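Local coordinates for dihydrofolate reductase (PDB 3TQ9), which probably catalyses the NADPH-dependent reduction of dihydrofolate to tetrahydrofolate, a step needed for glycine, purine and DNA precursor synthesis, at residues 7-12 and 112-117; 39-44 and 94-99; 78-83 and 103-108. All blocks are in the same frame, centred on the assembly; numbering follows the deposited sequence.

Contact 1 (7-12 and 112-117). With MTX (methotrexate), chain C.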
loop_
_atom_site.group_PDB
_atom_site.type_symbol
_atom_site.label_atom_id
_atom_site.label_comp_id
_atom_site.label_asym_id
_atom_site.label_seq_id
_atom_site.Cartn_x
_atom_site.Cartn_y
_atom_site.Cartn_z
ATOM N N ALA A 7 1.682 3.893 2.190
ATOM C CA ALA A 7 2.948 3.202 2.454
ATOM C C ALA A 7 3.627 3.786 3.677
ATOM O O ALA A 7 3.493 4.976 3.945
ATOM C CB ALA A 7 3.862 3.291 1.248
ATOM N N ALA A 8 4.311 2.930 4.438
ATOM C CA ALA A 8 5.213 3.362 5.495
ATOM C C ALA A 8 6.628 3.092 5.009
ATOM O O ALA A 8 6.925 1.997 4.521
ATOM C CB ALA A 8 4.940 2.616 6.780
ATOM N N MET A 9 7.493 4.094 5.131
ATOM C CA MET A 9 8.845 4.027 4.580
ATOM C C MET A 9 9.787 4.890 5.396
ATOM O O MET A 9 9.347 5.846 6.020
ATOM C CB MET A 9 8.834 4.522 3.131
ATOM C CG MET A 9 8.634 6.036 2.995
ATOM S SD MET A 9 8.453 6.579 1.304
ATOM C CE MET A 9 6.890 5.801 0.899
ATOM N N ASP A 10 11.078 4.566 5.384
ATOM C CA ASP A 10 12.086 5.400 6.058
ATOM C C ASP A 10 12.636 6.476 5.106
ATOM O O ASP A 10 12.114 6.659 4.008
ATOM C CB ASP A 10 13.197 4.529 6.670
ATOM C CG ASP A 10 14.153 3.955 5.634
ATOM O OD1 ASP A 10 14.041 4.297 4.442
ATOM O OD2 ASP A 10 15.028 3.152 6.019
ATOM N N LYS A 11 13.682 7.186 5.525
ATOM C CA LYS A 11 14.244 8.280 4.726
ATOM C C LYS A 11 14.910 7.822 3.429
ATOM O O LYS A 11 15.141 8.639 2.542
ATOM C CB LYS A 11 15.227 9.124 5.560
ATOM C CG LYS A 11 16.523 8.414 5.979
ATOM C CD LYS A 11 16.976 8.821 7.394
ATOM C CE LYS A 11 17.737 10.145 7.439
ATOM N NZ LYS A 11 19.144 9.973 7.929
ATOM N N ASN A 12 15.225 6.531 3.325
ATOM C CA ASN A 12 15.722 5.950 2.070
ATOM C C ASN A 12 14.654 5.216 1.259
ATOM O O ASN A 12 14.984 4.530 0.289
ATOM C CB ASN A 12 16.894 5.005 2.344
ATOM C CG ASN A 12 18.167 5.745 2.628
ATOM O OD1 ASN A 12 18.175 6.686 3.417
ATOM N ND2 ASN A 12 19.256 5.336 1.983
ATOM N N MET A 112 -1.485 9.868 -2.530
ATOM C CA MET A 112 -0.551 9.088 -1.705
ATOM C C MET A 112 -0.703 9.450 -0.222
ATOM O O MET A 112 -0.843 10.620 0.123
ATOM C CB MET A 112 0.901 9.308 -2.156
ATOM C CG MET A 112 1.226 8.682 -3.507
ATOM S SD MET A 112 2.965 8.290 -3.736
ATOM C CE MET A 112 3.640 9.921 -4.010
ATOM N N ILE A 113 -0.694 8.438 0.643
ATOM C CA ILE A 113 -0.673 8.641 2.087
ATOM C C ILE A 113 0.563 7.951 2.629
ATOM O O ILE A 113 0.588 6.726 2.767
ATOM C CB ILE A 113 -1.928 8.079 2.762
ATOM C CG1 ILE A 113 -3.166 8.696 2.114
ATOM C CG2 ILE A 113 -1.890 8.349 4.270
ATOM C CD1 ILE A 113 -4.446 8.486 2.887
ATOM N N LEU A 114 1.586 8.745 2.934
ATOM C CA LEU A 114 2.915 8.209 3.240
ATOM C C LEU A 114 3.384 8.493 4.674
ATOM O O LEU A 114 3.392 9.647 5.113
ATOM C CB LEU A 114 3.940 8.781 2.254
ATOM C CG LEU A 114 3.635 8.625 0.761
ATOM C CD1 LEU A 114 4.703 9.349 -0.054
ATOM C CD2 LEU A 114 3.525 7.143 0.368
ATOM N N THR A 115 3.768 7.437 5.396
ATOM C CA THR A 115 4.448 7.575 6.683
ATOM C C THR A 115 5.946 7.502 6.410
ATOM O O THR A 115 6.443 6.457 5.995
ATOM C CB THR A 115 4.047 6.460 7.683
ATOM O OG1 THR A 115 2.620 6.334 7.731
ATOM C CG2 THR A 115 4.571 6.767 9.092
ATOM N N ILE A 116 6.659 8.611 6.610
ATOM C CA ILE A 116 8.110 8.648 6.396
ATOM C C ILE A 116 8.828 8.667 7.732
ATOM O O ILE A 116 8.757 9.649 8.465
ATOM C CB ILE A 116 8.554 9.860 5.565
ATOM C CG1 ILE A 116 7.783 9.902 4.245
ATOM C CG2 ILE A 116 10.051 9.786 5.291
ATOM C CD1 ILE A 116 7.819 11.242 3.564
ATOM N N ILE A 117 9.523 7.572 8.031
ATOM C CA ILE A 117 10.191 7.364 9.317
ATOM C C ILE A 117 11.610 7.947 9.299
ATOM O O ILE A 117 12.399 7.639 8.408
ATOM C CB ILE A 117 10.266 5.853 9.637
ATOM C CG1 ILE A 117 8.858 5.249 9.711
ATOM C CG2 ILE A 117 11.017 5.617 10.930
ATOM C CD1 ILE A 117 8.815 3.761 9.444
HETATM N N1 MTX C . 1.902 1.085 7.145
HETATM C C2 MTX C . 1.389 2.050 6.297
HETATM N NA2 MTX C . 1.363 3.317 6.675
HETATM N N3 MTX C . 0.904 1.708 5.049
HETATM C C4 MTX C . 0.915 0.398 4.625
HETATM N NA4 MTX C . 0.444 0.082 3.420
HETATM C C4A MTX C . 1.426 -0.583 5.467
HETATM N N5 MTX C . 1.441 -1.900 5.051
HETATM C C6 MTX C . 1.937 -2.874 5.879
HETATM C C7 MTX C . 2.435 -2.541 7.145
HETATM N N8 MTX C . 2.420 -1.221 7.574
HETATM C C8A MTX C . 1.920 -0.238 6.736
HETATM C C9 MTX C . 1.919 -4.289 5.370
HETATM N N10 MTX C . 1.929 -5.239 6.470
HETATM C CM MTX C . 3.109 -6.122 6.567
HETATM C C11 MTX C . -0.915 -5.147 9.598
HETATM C C12 MTX C . 0.258 -5.869 9.736
HETATM C C13 MTX C . 1.193 -5.892 8.707
HETATM C C14 MTX C . 0.954 -5.196 7.520
HETATM C C15 MTX C . -0.236 -4.478 7.391
HETATM C C16 MTX C . -1.165 -4.454 8.426
HETATM C C MTX C . -1.902 -5.140 10.727
HETATM O O MTX C . -1.841 -6.177 11.683
HETATM N N MTX C . -2.815 -4.176 10.809
HETATM C CA MTX C . -4.096 -4.430 11.441
HETATM C CT MTX C . -5.173 -3.607 10.831
HETATM O O1 MTX C . -4.881 -2.697 10.035
HETATM O O2 MTX C . -6.370 -3.845 11.111
HETATM C CB MTX C . -4.064 -4.176 12.945
HETATM C CG MTX C . -3.050 -3.123 13.364
HETATM C CD MTX C . -3.124 -2.988 14.865
HETATM O OE1 MTX C . -3.788 -2.048 15.373
HETATM O OE2 MTX C . -2.530 -3.817 15.607
#
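M9 O is gripped twice from the neighbouring strand: I117 N donates to it at 2.7 Å, and I116 CA approaches at 3.1 Å in a CA-H...O contact. The two strands, 2-10 and 111-117, run parallel in the central mixed sheet of the dihydrofolate reductase fold, their short segments turned 20° from each other. T115 O is held in the same double fashion, taking M9 N at 2.7 Å almost straight on and the CA of A8 from beside it.

A7, M9, L114 and I116 share one face of the sheet. The M9 chain bends at its last torsion (chi3 66°), which carries CE across the strand to L114 CD2, 3.7 Å away, while M9 CG runs alongside I116 CG1. F127 also packs against A7 and M9 here.

A8 and T115 point to the other face, toward the ligands. A8 CB touches N1 of the methotrexate pteridine at 3.4 Å, and A8 O accepts from the carboxamide N7N of NADPH. T115 OG1 lies 3.4 Å from methotrexate NA2, but its hydrogen-bond partner is D28 OD1, which also binds the inhibitor; T115 is thus placed as a second-shell residue to D28.

D10 forms an Asx turn: N12 N reaches OD1 at 2.8 Å from above the carboxylate plane, and L14 N bonds to the same oxygen.

Contact 2 (39-44 and 94-99). With NDP (NADPH dihydro-nicotinamide-adenine-dinucleotide phosphate), chain B.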
loop_
_atom_site.group_PDB
_atom_site.type_symbol
_atom_site.label_atom_id
_atom_site.label_comp_id
_atom_site.label_asym_id
_atom_site.label_seq_id
_atom_site.Cartn_x
_atom_site.Cartn_y
_atom_site.Cartn_z
ATOM N N LYS A 39 -12.875 -0.245 3.172
ATOM C CA LYS A 39 -12.551 0.041 1.780
ATOM C C LYS A 39 -11.856 -1.152 1.124
ATOM O O LYS A 39 -11.313 -2.017 1.818
ATOM C CB LYS A 39 -11.688 1.303 1.682
ATOM C CG LYS A 39 -12.431 2.563 2.113
ATOM C CD LYS A 39 -11.499 3.761 2.309
ATOM C CE LYS A 39 -12.217 4.944 2.969
ATOM N NZ LYS A 39 -11.261 5.968 3.494
ATOM N N PRO A 40 -11.910 -1.227 -0.216
ATOM C CA PRO A 40 -11.113 -2.221 -0.930
ATOM C C PRO A 40 -9.625 -1.927 -0.802
ATOM O O PRO A 40 -9.194 -0.822 -1.159
ATOM C CB PRO A 40 -11.571 -2.064 -2.389
ATOM C CG PRO A 40 -12.892 -1.428 -2.322
ATOM C CD PRO A 40 -12.862 -0.547 -1.113
ATOM N N ILE A 41 -8.867 -2.887 -0.261
ATOM C CA ILE A 41 -7.405 -2.799 -0.230
ATOM C C ILE A 41 -6.806 -3.810 -1.226
ATOM O O ILE A 41 -7.191 -4.989 -1.256
ATOM C CB ILE A 41 -6.792 -2.954 1.208
ATOM C CG1 ILE A 41 -7.124 -4.301 1.838
ATOM C CG2 ILE A 41 -7.284 -1.858 2.123
ATOM C CD1 ILE A 41 -6.392 -4.539 3.154
ATOM N N VAL A 42 -5.890 -3.317 -2.063
ATOM C CA VAL A 42 -5.231 -4.114 -3.088
ATOM C C VAL A 42 -3.784 -4.342 -2.655
ATOM O O VAL A 42 -3.055 -3.394 -2.353
ATOM C CB VAL A 42 -5.288 -3.406 -4.458
ATOM C CG1 VAL A 42 -4.534 -4.199 -5.519
ATOM C CG2 VAL A 42 -6.722 -3.200 -4.895
ATOM N N MET A 43 -3.379 -5.608 -2.626
ATOM C CA MET A 43 -2.039 -5.989 -2.206
ATOM C C MET A 43 -1.475 -7.063 -3.123
ATOM O O MET A 43 -2.223 -7.772 -3.796
ATOM C CB MET A 43 -2.076 -6.501 -0.763
ATOM C CG MET A 43 -2.711 -7.895 -0.582
ATOM S SD MET A 43 -3.079 -8.301 1.143
ATOM C CE MET A 43 -4.512 -7.289 1.420
ATOM N N GLY A 44 -0.153 -7.184 -3.153
ATOM C CA GLY A 44 0.496 -8.292 -3.841
ATOM C C GLY A 44 0.457 -9.549 -2.994
ATOM O O GLY A 44 0.196 -9.492 -1.799
ATOM N N ILE A 94 -7.637 1.451 -2.401
ATOM C CA ILE A 94 -6.418 1.695 -1.640
ATOM C C ILE A 94 -5.408 0.605 -1.902
ATOM O O ILE A 94 -5.654 -0.563 -1.626
ATOM C CB ILE A 94 -6.693 1.801 -0.130
ATOM C CG1 ILE A 94 -7.624 2.987 0.134
ATOM C CG2 ILE A 94 -5.393 1.990 0.633
ATOM C CD1 ILE A 94 -7.944 3.201 1.575
ATOM N N ILE A 95 -4.268 1.009 -2.446
ATOM C CA ILE A 95 -3.195 0.102 -2.781
ATOM C C ILE A 95 -2.251 0.094 -1.596
ATOM O O ILE A 95 -1.701 1.141 -1.242
ATOM C CB ILE A 95 -2.417 0.570 -4.035
ATOM C CG1 ILE A 95 -3.374 0.922 -5.194
ATOM C CG2 ILE A 95 -1.402 -0.501 -4.457
ATOM C CD1 ILE A 95 -4.247 -0.214 -5.654
ATOM N N ILE A 96 -2.063 -1.077 -0.986
ATOM C CA ILE A 96 -1.242 -1.194 0.221
ATOM C C ILE A 96 0.169 -1.771 -0.010
ATOM O O ILE A 96 0.945 -1.820 0.905
ATOM C CB ILE A 96 -1.979 -1.985 1.351
ATOM C CG1 ILE A 96 -2.102 -3.476 1.041
ATOM C CG2 ILE A 96 -3.370 -1.394 1.621
ATOM C CD1 ILE A 96 -2.370 -4.314 2.258
ATOM N N GLY A 97 0.501 -2.196 -1.224
ATOM C CA GLY A 97 1.853 -2.686 -1.519
ATOM C C GLY A 97 1.854 -4.103 -2.053
ATOM O O GLY A 97 0.789 -4.666 -2.280
ATOM N N GLY A 98 3.025 -4.714 -2.238
ATOM C CA GLY A 98 4.320 -4.185 -1.813
ATOM C C GLY A 98 5.063 -3.466 -2.916
ATOM O O GLY A 98 4.456 -2.756 -3.705
ATOM N N ALA A 99 6.378 -3.664 -2.974
ATOM C CA ALA A 99 7.252 -2.910 -3.877
ATOM C C ALA A 99 6.847 -3.040 -5.335
ATOM O O ALA A 99 6.835 -2.045 -6.058
ATOM C CB ALA A 99 8.712 -3.338 -3.699
HETATM P PA NDP B . 4.599 -7.635 -3.423
HETATM O O1A NDP B . 4.554 -6.543 -4.449
HETATM O O2A NDP B . 3.874 -7.441 -2.126
HETATM O O5B NDP B . 4.012 -8.938 -4.115
HETATM C C5B NDP B . 4.688 -9.471 -5.250
HETATM C C4B NDP B . 3.821 -10.542 -5.889
HETATM O O4B NDP B . 2.592 -9.953 -6.318
HETATM C C3B NDP B . 4.396 -11.177 -7.147
HETATM O O3B NDP B . 5.301 -12.243 -6.887
HETATM C C2B NDP B . 3.149 -11.689 -7.807
HETATM O O2B NDP B . 2.673 -12.830 -7.100
HETATM C C1B NDP B . 2.165 -10.564 -7.539
HETATM N N9A NDP B . 2.119 -9.521 -8.576
HETATM C C8A NDP B . 2.717 -8.322 -8.528
HETATM N N7A NDP B . 2.445 -7.611 -9.652
HETATM C C5A NDP B . 1.648 -8.373 -10.423
HETATM C C6A NDP B . 0.991 -8.245 -11.730
HETATM N N6A NDP B . 1.128 -7.119 -12.467
HETATM N N1A NDP B . 0.245 -9.281 -12.166
HETATM C C2A NDP B . 0.100 -10.404 -11.446
HETATM N N3A NDP B . 0.672 -10.570 -10.256
HETATM C C4A NDP B . 1.441 -9.620 -9.709
HETATM O O3 NDP B . 6.104 -8.119 -3.110
HETATM P PN NDP B . 7.335 -7.247 -2.521
HETATM O O1N NDP B . 7.793 -6.194 -3.500
HETATM O O2N NDP B . 8.331 -8.267 -2.053
HETATM O O5D NDP B . 6.748 -6.513 -1.238
HETATM C C5D NDP B . 6.673 -7.206 0.002
HETATM C C4D NDP B . 7.617 -6.507 0.953
HETATM O O4D NDP B . 7.177 -5.161 1.141
HETATM C C3D NDP B . 7.582 -7.172 2.312
HETATM O O3D NDP B . 8.828 -6.957 2.984
HETATM C C2D NDP B . 6.476 -6.425 3.012
HETATM O O2D NDP B . 6.565 -6.602 4.431
HETATM C C1D NDP B . 6.751 -5.008 2.504
HETATM N N1N NDP B . 5.617 -4.086 2.517
HETATM C C2N NDP B . 5.800 -2.914 3.127
HETATM C C3N NDP B . 4.805 -1.969 3.186
HETATM C C7N NDP B . 5.043 -0.670 3.874
HETATM O O7N NDP B . 4.154 0.151 3.908
HETATM N N7N NDP B . 6.216 -0.442 4.453
HETATM C C4N NDP B . 3.494 -2.282 2.530
HETATM C C5N NDP B . 3.368 -3.579 1.889
HETATM C C6N NDP B . 4.467 -4.428 1.908
HETATM P P2B NDP B . 2.931 -14.365 -7.471
HETATM O O1X NDP B . 4.370 -14.479 -7.065
HETATM O O2X NDP B . 2.012 -15.161 -6.577
HETATM O O3X NDP B . 2.590 -14.511 -8.928
#
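I96 and M43 run alongside each other in the same direction, I96 CG1 against M43 CB at 3.5 Å. The first torsion of I96 (chi1 71°) sets CG1 between its backbone N and carbonyl carbon and sends CG2 in the other direction, over I41 CB at 3.8 Å. One isoleucine therefore spans two residues of the adjacent strand, crossing I41 at a slant while running along M43; F32 of helix 26-36 packs against it as well.

On the reverse face V42 and I95 are paired alongside each other, and I95 CD1 meets V42 CB at 3.6 Å, with CG1 and CG2 of the valine both slightly farther and equally distant. Farther from the cofactor the K39 chain slants across I94, CD to CD1 at 3.7 Å.

Between these layers the backbones are laced in parallel fashion. I94 O takes V42 N at 2.8 Å, V42 O takes I96 N, and G97 O receives G44 N on a lone pair.

Residues I96 to G98, with G44 beside them, meet NADPH. I96 O is 3.1 Å from nicotinamide C4N, G98 N makes a weak bond of 2.9 Å to O2A of the pyrophosphate, and G44 and G98 each stand at the N-cap of a helix. With the cis peptide between G97 and G98, this is the characteristic cofactor-binding glycine pair of dihydrofolate reductases, set just before helix 99-105, beside G44 of the parallel neighbour strand.

Contact 3 (78-83 and 103-108). With NDP (NADPH dihydro-nicotinamide-adenine-dinucleotide phosphate), chain B.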
loop_
_atom_site.group_PDB
_atom_site.type_symbol
_atom_site.label_atom_id
_atom_site.label_comp_id
_atom_site.label_asym_id
_atom_site.label_seq_id
_atom_site.Cartn_x
_atom_site.Cartn_y
_atom_site.Cartn_z
ATOM N N TYR A 78 -5.700 -11.459 -11.350
ATOM C CA TYR A 78 -4.482 -11.885 -12.019
ATOM C C TYR A 78 -3.669 -10.726 -12.608
ATOM O O TYR A 78 -2.623 -10.941 -13.220
ATOM C CB TYR A 78 -4.807 -12.947 -13.067
ATOM C CG TYR A 78 -5.477 -14.180 -12.478
ATOM C CD1 TYR A 78 -5.021 -14.744 -11.286
ATOM C CD2 TYR A 78 -6.547 -14.789 -13.118
ATOM C CE1 TYR A 78 -5.618 -15.861 -10.746
ATOM C CE2 TYR A 78 -7.150 -15.917 -12.582
ATOM C CZ TYR A 78 -6.678 -16.442 -11.395
ATOM O OH TYR A 78 -7.262 -17.553 -10.847
ATOM N N SER A 79 -4.138 -9.501 -12.400
ATOM C CA SER A 79 -3.353 -8.325 -12.717
ATOM C C SER A 79 -3.938 -7.199 -11.926
ATOM O O SER A 79 -5.078 -7.298 -11.477
ATOM C CB SER A 79 -3.405 -8.008 -14.214
ATOM O OG SER A 79 -4.734 -8.069 -14.702
ATOM N N LEU A 80 -3.161 -6.139 -11.734
ATOM C CA LEU A 80 -3.673 -4.936 -11.097
ATOM C C LEU A 80 -4.784 -4.351 -11.956
ATOM O O LEU A 80 -5.744 -3.809 -11.425
ATOM C CB LEU A 80 -2.563 -3.900 -10.883
ATOM C CG LEU A 80 -2.955 -2.587 -10.201
ATOM C CD1 LEU A 80 -3.542 -2.836 -8.816
ATOM C CD2 LEU A 80 -1.743 -1.646 -10.130
ATOM N N ASP A 81 -4.665 -4.485 -13.276
ATOM C CA ASP A 81 -5.656 -3.948 -14.198
ATOM C C ASP A 81 -7.000 -4.675 -14.121
ATOM O O ASP A 81 -8.043 -4.037 -14.201
ATOM C CB ASP A 81 -5.122 -3.968 -15.631
ATOM C CG ASP A 81 -3.950 -3.010 -15.836
ATOM O OD1 ASP A 81 -3.357 -2.536 -14.839
ATOM O OD2 ASP A 81 -3.616 -2.735 -17.005
ATOM N N ASP A 82 -6.994 -5.994 -13.955
ATOM C CA ASP A 82 -8.255 -6.716 -13.714
ATOM C C ASP A 82 -8.904 -6.256 -12.394
ATOM O O ASP A 82 -10.126 -6.143 -12.312
ATOM C CB ASP A 82 -8.051 -8.245 -13.704
ATOM C CG ASP A 82 -7.650 -8.810 -15.070
ATOM O OD1 ASP A 82 -7.705 -8.085 -16.092
ATOM O OD2 ASP A 82 -7.280 -10.003 -15.119
ATOM N N ALA A 83 -8.087 -5.980 -11.374
ATOM C CA ALA A 83 -8.602 -5.534 -10.070
ATOM C C ALA A 83 -9.290 -4.190 -10.204
ATOM O O ALA A 83 -10.457 -4.055 -9.873
ATOM C CB ALA A 83 -7.485 -5.446 -9.035
ATOM N N LYS A 103 4.971 0.040 -7.612
ATOM C CA LYS A 103 5.617 0.533 -8.836
ATOM C C LYS A 103 4.669 0.554 -10.017
ATOM O O LYS A 103 4.693 1.491 -10.819
ATOM C CB LYS A 103 6.839 -0.321 -9.191
ATOM C CG LYS A 103 7.657 0.228 -10.375
ATOM C CD LYS A 103 8.811 -0.690 -10.777
ATOM C CE LYS A 103 9.317 -0.339 -12.176
ATOM N NZ LYS A 103 10.500 -1.152 -12.597
ATOM N N GLU A 104 3.856 -0.493 -10.140
ATOM C CA GLU A 104 2.880 -0.578 -11.222
ATOM C C GLU A 104 1.708 0.385 -10.979
ATOM O O GLU A 104 1.220 1.016 -11.907
ATOM C CB GLU A 104 2.371 -2.014 -11.395
ATOM C CG GLU A 104 1.762 -2.269 -12.792
ATOM C CD GLU A 104 0.969 -3.569 -12.895
ATOM O OE1 GLU A 104 1.208 -4.479 -12.067
ATOM O OE2 GLU A 104 0.103 -3.676 -13.806
ATOM N N ALA A 105 1.274 0.502 -9.727
ATOM C CA ALA A 105 0.198 1.428 -9.352
ATOM C C ALA A 105 0.589 2.906 -9.471
ATOM O O ALA A 105 -0.225 3.724 -9.878
ATOM C CB ALA A 105 -0.270 1.141 -7.945
ATOM N N LEU A 106 1.827 3.244 -9.124
ATOM C CA LEU A 106 2.246 4.645 -8.991
ATOM C C LEU A 106 1.805 5.567 -10.142
ATOM O O LEU A 106 1.272 6.650 -9.890
ATOM C CB LEU A 106 3.767 4.753 -8.764
ATOM C CG LEU A 106 4.339 6.148 -8.465
ATOM C CD1 LEU A 106 3.695 6.738 -7.226
ATOM C CD2 LEU A 106 5.837 6.082 -8.298
ATOM N N PRO A 107 2.017 5.152 -11.404
ATOM C CA PRO A 107 1.630 6.047 -12.506
ATOM C C PRO A 107 0.113 6.183 -12.730
ATOM O O PRO A 107 -0.319 6.987 -13.559
ATOM C CB PRO A 107 2.311 5.412 -13.725
ATOM C CG PRO A 107 2.541 3.980 -13.342
ATOM C CD PRO A 107 2.785 3.988 -11.883
ATOM N N LYS A 108 -0.675 5.387 -12.011
ATOM C CA LYS A 108 -2.127 5.522 -11.984
ATOM C C LYS A 108 -2.610 6.217 -10.713
ATOM O O LYS A 108 -3.788 6.528 -10.595
ATOM C CB LYS A 108 -2.774 4.145 -12.095
ATOM C CG LYS A 108 -2.516 3.501 -13.426
ATOM C CD LYS A 108 -3.099 2.104 -13.509
ATOM C CE LYS A 108 -3.067 1.622 -14.957
ATOM N NZ LYS A 108 -3.777 0.330 -15.126
HETATM P PA NDP B . 4.599 -7.635 -3.423
HETATM O O1A NDP B . 4.554 -6.543 -4.449
HETATM O O2A NDP B . 3.874 -7.441 -2.126
HETATM O O5B NDP B . 4.012 -8.938 -4.115
HETATM C C5B NDP B . 4.688 -9.471 -5.250
HETATM C C4B NDP B . 3.821 -10.542 -5.889
HETATM O O4B NDP B . 2.592 -9.953 -6.318
HETATM C C3B NDP B . 4.396 -11.177 -7.147
HETATM O O3B NDP B . 5.301 -12.243 -6.887
HETATM C C2B NDP B . 3.149 -11.689 -7.807
HETATM O O2B NDP B . 2.673 -12.830 -7.100
HETATM C C1B NDP B . 2.165 -10.564 -7.539
HETATM N N9A NDP B . 2.119 -9.521 -8.576
HETATM C C8A NDP B . 2.717 -8.322 -8.528
HETATM N N7A NDP B . 2.445 -7.611 -9.652
HETATM C C5A NDP B . 1.648 -8.373 -10.423
HETATM C C6A NDP B . 0.991 -8.245 -11.730
HETATM N N6A NDP B . 1.128 -7.119 -12.467
HETATM N N1A NDP B . 0.245 -9.281 -12.166
HETATM C C2A NDP B . 0.100 -10.404 -11.446
HETATM N N3A NDP B . 0.672 -10.570 -10.256
HETATM C C4A NDP B . 1.441 -9.620 -9.709
HETATM O O3 NDP B . 6.104 -8.119 -3.110
HETATM P PN NDP B . 7.335 -7.247 -2.521
HETATM O O1N NDP B . 7.793 -6.194 -3.500
HETATM O O2N NDP B . 8.331 -8.267 -2.053
HETATM O O5D NDP B . 6.748 -6.513 -1.238
HETATM C C5D NDP B . 6.673 -7.206 0.002
HETATM C C4D NDP B . 7.617 -6.507 0.953
HETATM O O4D NDP B . 7.177 -5.161 1.141
HETATM C C3D NDP B . 7.582 -7.172 2.312
HETATM O O3D NDP B . 8.828 -6.957 2.984
HETATM C C2D NDP B . 6.476 -6.425 3.012
HETATM O O2D NDP B . 6.565 -6.602 4.431
HETATM C C1D NDP B . 6.751 -5.008 2.504
HETATM N N1N NDP B . 5.617 -4.086 2.517
HETATM C C2N NDP B . 5.800 -2.914 3.127
HETATM C C3N NDP B . 4.805 -1.969 3.186
HETATM C C7N NDP B . 5.043 -0.670 3.874
HETATM O O7N NDP B . 4.154 0.151 3.908
HETATM N N7N NDP B . 6.216 -0.442 4.453
HETATM C C4N NDP B . 3.494 -2.282 2.530
HETATM C C5N NDP B . 3.368 -3.579 1.889
HETATM C C6N NDP B . 4.467 -4.428 1.908
HETATM P P2B NDP B . 2.931 -14.365 -7.471
HETATM O O1X NDP B . 4.370 -14.479 -7.065
HETATM O O2X NDP B . 2.012 -15.161 -6.577
HETATM O O3X NDP B . 2.590 -14.511 -8.928
#
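The adenine end of the NADPH site is bordered here by helix 80-86 and helix 99-105, which meet on the sheet of the dihydrofolate reductase fold. Their apolar join is L80 against A105: CD2 of the leucine rests at 3.7 Å from A105 CA, with A105 CB hardly farther. CG of L80 stands anti to its own backbone N (chi1 -179°), which extends the side chain toward the second helix.

One residue before A105, E104 stretches toward the adenine. Its OE1 accepts a weak bond of 2.7 Å from N6A, bent to 127° at the hydrogen, while its carboxylate also lies over L80 CB. From the loop leading into helix 80-86, Y78 O comes within 3.3 Å of adenine C2A. S79, the N-cap of helix 80-86, accepts D82 N at its OG and so fixes the start of that helix.

At the solvent-facing margin D81 OD1 is 3.8 Å from E104 OE2, with the two carboxylate planes 43° apart. K108 probably eases this closeness of like charges: its extended chain crosses D81 at about a right angle, and NZ forms a salt bridge of 2.9 Å to OD1 from above the carboxylate plane.

How the contacts relate
Contacts 1 and 2 belong to one sheet, joined through the adjacent strands 2-10 and 92-97; their centres are 15 Å apart and their nearest atoms about 6 Å. Contact 3 lies in the helical layer on the V42 and I95 face of contact 2: V42 CG1 meets L80 CD1 at 3.7 Å, and I95 CG2 meets A105 CB at 4.0 Å. Contact 3 also brushes contact 1, where M112 SD touches L106 CD1 at 3.9 Å, although their centres are 20 Å apart. NADPH runs past all three, with its carboxamide at contact 1, nicotinamide ring and pyrophosphate at contact 2, and adenine at contact 3. Methotrexate sits beside contacts 1 and 2.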